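Local coordinates for USG-1 protein homolog (Pseudomonas aeruginosa, PDB 2HJS) that is probably an NAD(P)-dependent dehydrogenase of the aspartate-semialdehyde dehydrogenase family, acting on an aldehyde or oxo group and working as a dimer, at residues Gly16-Ala21 against Gly321-Ala326; Ala178-Ala183 against Ile195-Leu200. All blocks are in the same frame, centred on the assembly; numbering follows the deposited sequence.

Contact 1 (Gly16-Ala21 against Gly321-Ala326); sequences GSVGEA and GAALNA
The fork of the two Val18 methyls faces the methyl of Ala322. CG1 of Val18 lies 3.8 Å from CB of Ala322, and CG2 of Val18 lies 4.0 Å from the same CB. With CG1 anti to its own backbone N (chi1 173°), the valine turns the pair of methyls outward to the facing helix. One turn further on, the methyl of Ala323 points head-on into the flank of the Ala21 methyl, CB to CB at 4.0 Å. The methyl of Ala323 also rests against the backbone, with its CB 4.0 Å from Val18 O. It faces the notch between Val18 and Ala21.

Small residues allow this approach. The axes of 17-21 and 321-326 come within 8.8 Å and cross at -38°, running in broadly the same direction. Gly16 is the N-cap of its helix, and Glu20 N bonds to Gly16 O. Helix 17-28 follows the first strand of the Rossmann-type domain, where relatives with this fold bind the dinucleotide, probably as here. A dioxane molecule, probably from the crystallisation liquor, touches Val18 and accepts a hydrogen bond from Ser17 N. In the facing helix a wider, pi-type turn spans 321-324. Here Asn325 ND2 bonds to Gly321 O at 2.8 Å, nearly straight at 168°, with the oxygen close to the amide plane. Leu22 and Leu25 of helix 17-28 extend the packing on Ala323.

Between 17-21 and 321-326 the contact is methyl packing at van der Waals distance, so it would depend on complementary shape and not on directed bonds.

Contact 2 (Ala178-Ala183 against Ile195-Leu200); sequences AELLNA and IAFNLL
The last turn of a helix, 178-181, faces an irregular loop, 195-200, and the backbones come nearest at Leu180 and Ala196, whose CA atoms are 8.1 Å apart. Side chains bridge that distance. Leu180 does most of it with one methyl. Its CD1 lies 3.7 Å from CB of Ala196 and 4.0 Å from CD2 of Phe197. Against the ring, this methyl comes in at the edge, near the ring plane. CG of Leu180 stands anti to its carbonyl carbon (chi1 -68°), and the extended chi2 of 170° carries CD1 out to the loop. The side chains of Leu180 and Phe197 pass alongside each other in opposite directions. This brings the far end of the ring to the next leucine, where Leu181 CD2 approaches Phe197 CZ obliquely at 4.3 Å.

The helix ends in a Schellman motif. Ala183, with positive phi, is its C-prime residue; Arg184 N bonds to Glu179 O, and Ala183 N bonds to Leu180 O. The chain then loops back to lie against the helix it has just left. Gln176, one turn before Leu180, accepts hydrogen bonds from the backbone N atoms of Ile195 and Ala196 through its OE1, which ties the start of the loop segment to the helix. Within the loop, Asn198 N bonds to Ile195 O at 3.1 Å.

This part of the dimerisation domain lies at the subunit interface. The ring of Phe197 meets Phe243 of the second subunit, with planes at about 50°, and Leu181 packs on Thr177 of that subunit. Asn198 hydrogen-bonds through ND2 to Thr283 OG1 and through OD1 to Val285 N, both of the second subunit.

How the contacts relate
The centre of contact 1 is about 8 Å from the centre of the folded chain; that of contact 2 is about 27 Å from it. They share no helix or strand. Both are partly buried, but two of four touching residues are buried in contact 2 against one in contact 1, although contact 2 lies further out; there the second subunit packs against it. Contact 1 joins an early helix of the dinucleotide-binding domain to the last helix of the chain; contact 2 is local. Both are apolar: contact 1 packs a valine and three alanines between two helices, while contact 2 sets two leucines of a helix end against a loop alanine and phenylalanine ring.

Contact 1 (Gly16-Ala21 against Gly321-Ala326)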
ATOM      1  N   GLY A  16      27.315   0.161  -6.701  1.00 46.84           N
ATOM      2  CA  GLY A  16      25.857   0.074  -6.614  1.00 47.23           C
ATOM      3  C   GLY A  16      25.325   1.067  -5.607  1.00 47.28           C
ATOM      4  O   GLY A  16      26.082   1.663  -4.826  1.00 47.08           O
ATOM      5  N   SER A  17      24.015   1.239  -5.576  1.00 47.34           N
ATOM      6  CA  SER A  17      23.463   2.271  -4.721  1.00 47.97           C
ATOM      7  C   SER A  17      23.657   1.920  -3.237  1.00 47.75           C
ATOM      8  O   SER A  17      24.058   2.773  -2.441  1.00 47.97           O
ATOM      9  CB  SER A  17      22.013   2.556  -5.098  1.00 48.52           C
ATOM     10  OG  SER A  17      21.286   1.361  -5.018  1.00 50.16           O
ATOM     11  N   VAL A  18      23.440   0.658  -2.868  1.00 47.22           N
ATOM     12  CA  VAL A  18      23.704   0.237  -1.483  1.00 47.29           C
ATOM     13  C   VAL A  18      25.214   0.258  -1.169  1.00 47.48           C
ATOM     14  O   VAL A  18      25.614   0.715  -0.106  1.00 47.42           O
ATOM     15  CB  VAL A  18      23.109  -1.151  -1.153  1.00 46.90           C
ATOM     16  CG1 VAL A  18      23.571  -1.591   0.208  1.00 47.53           C
ATOM     17  CG2 VAL A  18      21.557  -1.102  -1.226  1.00 47.27           C
ATOM     18  N   GLY A  19      26.043  -0.211  -2.104  1.00 47.60           N
ATOM     19  CA  GLY A  19      27.494  -0.204  -1.903  1.00 47.49           C
ATOM     20  C   GLY A  19      28.027   1.192  -1.670  1.00 47.88           C
ATOM     21  O   GLY A  19      28.833   1.410  -0.768  1.00 48.08           O
ATOM     22  N   GLU A  20      27.577   2.133  -2.488  1.00 48.20           N
ATOM     23  CA  GLU A  20      27.939   3.546  -2.369  1.00 49.55           C
ATOM     24  C   GLU A  20      27.527   4.152  -1.004  1.00 48.08           C
ATOM     25  O   GLU A  20      28.292   4.895  -0.376  1.00 47.08           O
ATOM     26  CB  GLU A  20      27.254   4.325  -3.502  1.00 49.20           C
ATOM     27  CG  GLU A  20      27.858   5.673  -3.838  1.00 53.33           C
ATOM     28  CD  GLU A  20      26.914   6.583  -4.650  1.00 54.47           C
ATOM     29  OE1 GLU A  20      25.763   6.173  -4.961  1.00 61.83           O
ATOM     30  OE2 GLU A  20      27.310   7.739  -4.944  1.00 60.53           O
ATOM     31  N   ALA A  21      26.316   3.846  -0.550  1.00 47.45           N
ATOM     32  CA  ALA A  21      25.854   4.360   0.743  1.00 47.07           C
ATOM     33  C   ALA A  21      26.729   3.768   1.837  1.00 46.58           C
ATOM     34  O   ALA A  21      27.092   4.448   2.779  1.00 47.96           O
ATOM     35  CB  ALA A  21      24.365   4.023   0.980  1.00 46.05           C
ATOM     36  N   GLY A 321      17.950   0.532   5.990  1.00 47.12           N
ATOM     37  CA  GLY A 321      17.581  -0.884   6.018  1.00 47.21           C
ATOM     38  C   GLY A 321      18.731  -1.777   5.600  1.00 48.06           C
ATOM     39  O   GLY A 321      19.075  -2.718   6.315  1.00 48.83           O
ATOM     40  N   ALA A 322      19.367  -1.453   4.476  1.00 47.48           N
ATOM     41  CA  ALA A 322      20.498  -2.239   3.989  1.00 47.09           C
ATOM     42  C   ALA A 322      21.838  -1.790   4.604  1.00 47.74           C
ATOM     43  O   ALA A 322      22.407  -2.511   5.449  1.00 48.44           O
ATOM     44  CB  ALA A 322      20.560  -2.195   2.477  1.00 46.36           C
ATOM     45  N   ALA A 323      22.333  -0.617   4.198  1.00 47.02           N
ATOM     46  CA  ALA A 323      23.726  -0.209   4.487  1.00 47.59           C
ATOM     47  C   ALA A 323      24.086   0.010   5.962  1.00 48.12           C
ATOM     48  O   ALA A 323      25.100  -0.514   6.446  1.00 48.66           O
ATOM     49  CB  ALA A 323      24.130   1.037   3.646  1.00 45.47           C
ATOM     50  N   LEU A 324      23.307   0.828   6.671  1.00 48.74           N
ATOM     51  CA  LEU A 324      23.644   1.110   8.070  1.00 48.77           C
ATOM     52  C   LEU A 324      23.543  -0.157   8.909  1.00 48.98           C
ATOM     53  O   LEU A 324      24.407  -0.403   9.734  1.00 50.25           O
ATOM     54  CB  LEU A 324      22.786   2.232   8.664  1.00 48.19           C
ATOM     55  CG  LEU A 324      23.157   2.610  10.102  1.00 48.54           C
ATOM     56  CD1 LEU A 324      24.616   3.106  10.190  1.00 44.90           C
ATOM     57  CD2 LEU A 324      22.196   3.667  10.599  1.00 48.61           C
ATOM     58  N   ASN A 325      22.531  -0.989   8.684  1.00 48.83           N
ATOM     59  CA  ASN A 325      22.475  -2.250   9.439  1.00 48.99           C
ATOM     60  C   ASN A 325      23.722  -3.128   9.224  1.00 49.19           C
ATOM     61  O   ASN A 325      24.246  -3.731  10.172  1.00 49.89           O
ATOM     62  CB  ASN A 325      21.187  -3.028   9.127  1.00 48.13           C
ATOM     63  CG  ASN A 325      19.970  -2.443   9.822  1.00 49.92           C
ATOM     64  OD1 ASN A 325      20.019  -2.133  11.018  1.00 50.25           O
ATOM     65  ND2 ASN A 325      18.852  -2.300   9.077  1.00 46.53           N
ATOM     66  N   ALA A 326      24.200  -3.195   7.981  1.00 49.25           N
ATOM     67  CA  ALA A 326      25.406  -3.950   7.659  1.00 49.11           C
ATOM     68  C   ALA A 326      26.624  -3.360   8.395  1.00 49.14           C
ATOM     69  O   ALA A 326      27.433  -4.082   8.972  1.00 49.92           O
ATOM     70  CB  ALA A 326      25.634  -3.970   6.142  1.00 47.73           C
TER

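Contact 2 (Ala178-Ala183 against Ile195-Leu200)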
ATOM      1  N   ALA A 178       7.725  11.364 -17.006  1.00 54.59           N
ATOM      2  CA  ALA A 178       7.945  12.497 -17.900  1.00 55.61           C
ATOM      3  C   ALA A 178       7.223  12.324 -19.237  1.00 56.95           C
ATOM      4  O   ALA A 178       6.547  13.249 -19.698  1.00 57.17           O
ATOM      5  CB  ALA A 178       9.430  12.706 -18.122  1.00 55.57           C
ATOM      6  N   GLU A 179       7.370  11.149 -19.852  1.00 58.01           N
ATOM      7  CA  GLU A 179       6.678  10.830 -21.093  1.00 59.43           C
ATOM      8  C   GLU A 179       5.178  11.124 -20.978  1.00 60.49           C
ATOM      9  O   GLU A 179       4.603  11.761 -21.854  1.00 60.39           O
ATOM     10  CB  GLU A 179       6.905   9.368 -21.483  1.00 59.29           C
ATOM     11  CG  GLU A 179       8.236   9.103 -22.174  1.00 60.63           C
ATOM     12  CD  GLU A 179       8.711   7.644 -22.057  1.00 62.48           C
ATOM     13  OE1 GLU A 179       7.985   6.793 -21.471  1.00 61.82           O
ATOM     14  OE2 GLU A 179       9.828   7.354 -22.560  1.00 62.97           O
ATOM     15  N   LEU A 180       4.556  10.682 -19.885  1.00 61.90           N
ATOM     16  CA  LEU A 180       3.126  10.891 -19.683  1.00 63.40           C
ATOM     17  C   LEU A 180       2.761  12.358 -19.471  1.00 65.13           C
ATOM     18  O   LEU A 180       1.756  12.837 -20.018  1.00 65.45           O
ATOM     19  CB  LEU A 180       2.612  10.062 -18.508  1.00 62.76           C
ATOM     20  CG  LEU A 180       2.582   8.549 -18.665  1.00 62.02           C
ATOM     21  CD1 LEU A 180       2.288   7.941 -17.327  1.00 59.25           C
ATOM     22  CD2 LEU A 180       1.548   8.107 -19.712  1.00 60.58           C
ATOM     23  N   LEU A 181       3.578  13.066 -18.694  1.00 67.10           N
ATOM     24  CA  LEU A 181       3.281  14.452 -18.344  1.00 69.42           C
ATOM     25  C   LEU A 181       3.346  15.418 -19.524  1.00 71.04           C
ATOM     26  O   LEU A 181       2.554  16.360 -19.592  1.00 71.48           O
ATOM     27  CB  LEU A 181       4.125  14.935 -17.159  1.00 69.27           C
ATOM     28  CG  LEU A 181       3.614  14.493 -15.774  1.00 69.61           C
ATOM     29  CD1 LEU A 181       4.449  15.124 -14.670  1.00 69.80           C
ATOM     30  CD2 LEU A 181       2.126  14.797 -15.550  1.00 69.47           C
ATOM     31  N   ASN A 182       4.264  15.197 -20.459  1.00 73.05           N
ATOM     32  CA  ASN A 182       4.234  15.989 -21.686  1.00 75.00           C
ATOM     33  C   ASN A 182       3.674  15.236 -22.910  1.00 76.11           C
ATOM     34  O   ASN A 182       4.076  15.480 -24.055  1.00 76.56           O
ATOM     35  CB  ASN A 182       5.564  16.717 -21.949  1.00 75.29           C
ATOM     36  CG  ASN A 182       6.766  15.818 -21.821  1.00 76.42           C
ATOM     37  OD1 ASN A 182       7.558  15.952 -20.882  1.00 77.88           O
ATOM     38  ND2 ASN A 182       6.925  14.899 -22.772  1.00 77.90           N
ATOM     39  N   ALA A 183       2.722  14.340 -22.629  1.00 77.45           N
ATOM     40  CA  ALA A 183       1.891  13.648 -23.632  1.00 78.69           C
ATOM     41  C   ALA A 183       2.661  12.977 -24.784  1.00 79.60           C
ATOM     42  O   ALA A 183       2.327  13.155 -25.969  1.00 79.50           O
ATOM     43  CB  ALA A 183       0.787  14.590 -24.167  1.00 78.74           C
ATOM     44  N   ILE A 195       4.553   1.806 -14.931  1.00 51.76           N
ATOM     45  CA  ILE A 195       4.768   1.940 -13.490  1.00 51.16           C
ATOM     46  C   ILE A 195       4.441   3.348 -12.970  1.00 50.00           C
ATOM     47  O   ILE A 195       4.058   3.505 -11.808  1.00 50.41           O
ATOM     48  CB  ILE A 195       6.185   1.496 -13.066  1.00 51.56           C
ATOM     49  CG1 ILE A 195       7.269   2.437 -13.608  1.00 51.33           C
ATOM     50  CG2 ILE A 195       6.447   0.033 -13.545  1.00 52.88           C
ATOM     51  CD1 ILE A 195       8.665   2.098 -13.079  1.00 52.00           C
ATOM     52  N   ALA A 196       4.593   4.352 -13.832  1.00 48.57           N
ATOM     53  CA  ALA A 196       4.262   5.725 -13.501  1.00 47.78           C
ATOM     54  C   ALA A 196       2.802   5.818 -13.023  1.00 47.21           C
ATOM     55  O   ALA A 196       1.902   5.224 -13.631  1.00 46.87           O
ATOM     56  CB  ALA A 196       4.500   6.637 -14.721  1.00 46.75           C
ATOM     57  N   PHE A 197       2.582   6.542 -11.925  1.00 46.47           N
ATOM     58  CA  PHE A 197       1.236   6.718 -11.361  1.00 45.74           C
ATOM     59  C   PHE A 197       0.448   5.385 -11.232  1.00 45.48           C
ATOM     60  O   PHE A 197      -0.764   5.356 -11.393  1.00 44.93           O
ATOM     61  CB  PHE A 197       0.444   7.742 -12.193  1.00 46.27           C
ATOM     62  CG  PHE A 197       1.167   9.045 -12.422  1.00 46.62           C
ATOM     63  CD1 PHE A 197       1.419   9.915 -11.362  1.00 46.29           C
ATOM     64  CD2 PHE A 197       1.559   9.411 -13.703  1.00 47.90           C
ATOM     65  CE1 PHE A 197       2.065  11.140 -11.574  1.00 47.50           C
ATOM     66  CE2 PHE A 197       2.210  10.636 -13.938  1.00 47.41           C
ATOM     67  CZ  PHE A 197       2.465  11.498 -12.865  1.00 47.09           C
ATOM     68  N   ASN A 198       1.146   4.274 -10.976  1.00 45.54           N
ATOM     69  CA  ASN A 198       0.490   2.961 -10.937  1.00 45.16           C
ATOM     70  C   ASN A 198       0.941   2.196  -9.710  1.00 44.98           C
ATOM     71  O   ASN A 198       2.001   2.476  -9.184  1.00 45.10           O
ATOM     72  CB  ASN A 198       0.822   2.155 -12.198  1.00 45.68           C
ATOM     73  CG  ASN A 198      -0.295   1.195 -12.587  1.00 45.69           C
ATOM     74  OD1 ASN A 198      -1.366   1.221 -11.998  1.00 46.73           O
ATOM     75  ND2 ASN A 198      -0.060   0.374 -13.608  1.00 44.26           N
ATOM     76  N   LEU A 199       0.133   1.253  -9.232  1.00 45.43           N
ATOM     77  CA  LEU A 199       0.560   0.370  -8.132  1.00 45.41           C
ATOM     78  C   LEU A 199       0.614  -1.050  -8.662  1.00 44.90           C
ATOM     79  O   LEU A 199      -0.394  -1.549  -9.186  1.00 44.02           O
ATOM     80  CB  LEU A 199      -0.385   0.475  -6.916  1.00 45.71           C
ATOM     81  CG  LEU A 199      -0.270   1.782  -6.112  1.00 46.86           C
ATOM     82  CD1 LEU A 199      -1.560   2.047  -5.359  1.00 47.16           C
ATOM     83  CD2 LEU A 199       0.914   1.811  -5.159  1.00 46.37           C
ATOM     84  N   LEU A 200       1.783  -1.685  -8.593  1.00 44.06           N
ATOM     85  CA  LEU A 200       1.881  -3.068  -9.064  1.00 44.87           C
ATOM     86  C   LEU A 200       1.579  -4.012  -7.911  1.00 45.81           C
ATOM     87  O   LEU A 200       2.036  -3.792  -6.796  1.00 45.69           O
ATOM     88  CB  LEU A 200       3.256  -3.374  -9.672  1.00 44.60           C
ATOM     89  CG  LEU A 200       3.857  -2.350 -10.645  1.00 44.31           C
ATOM     90  CD1 LEU A 200       5.152  -2.927 -11.247  1.00 42.00           C
ATOM     91  CD2 LEU A 200       2.852  -1.966 -11.737  1.00 42.86           C
TER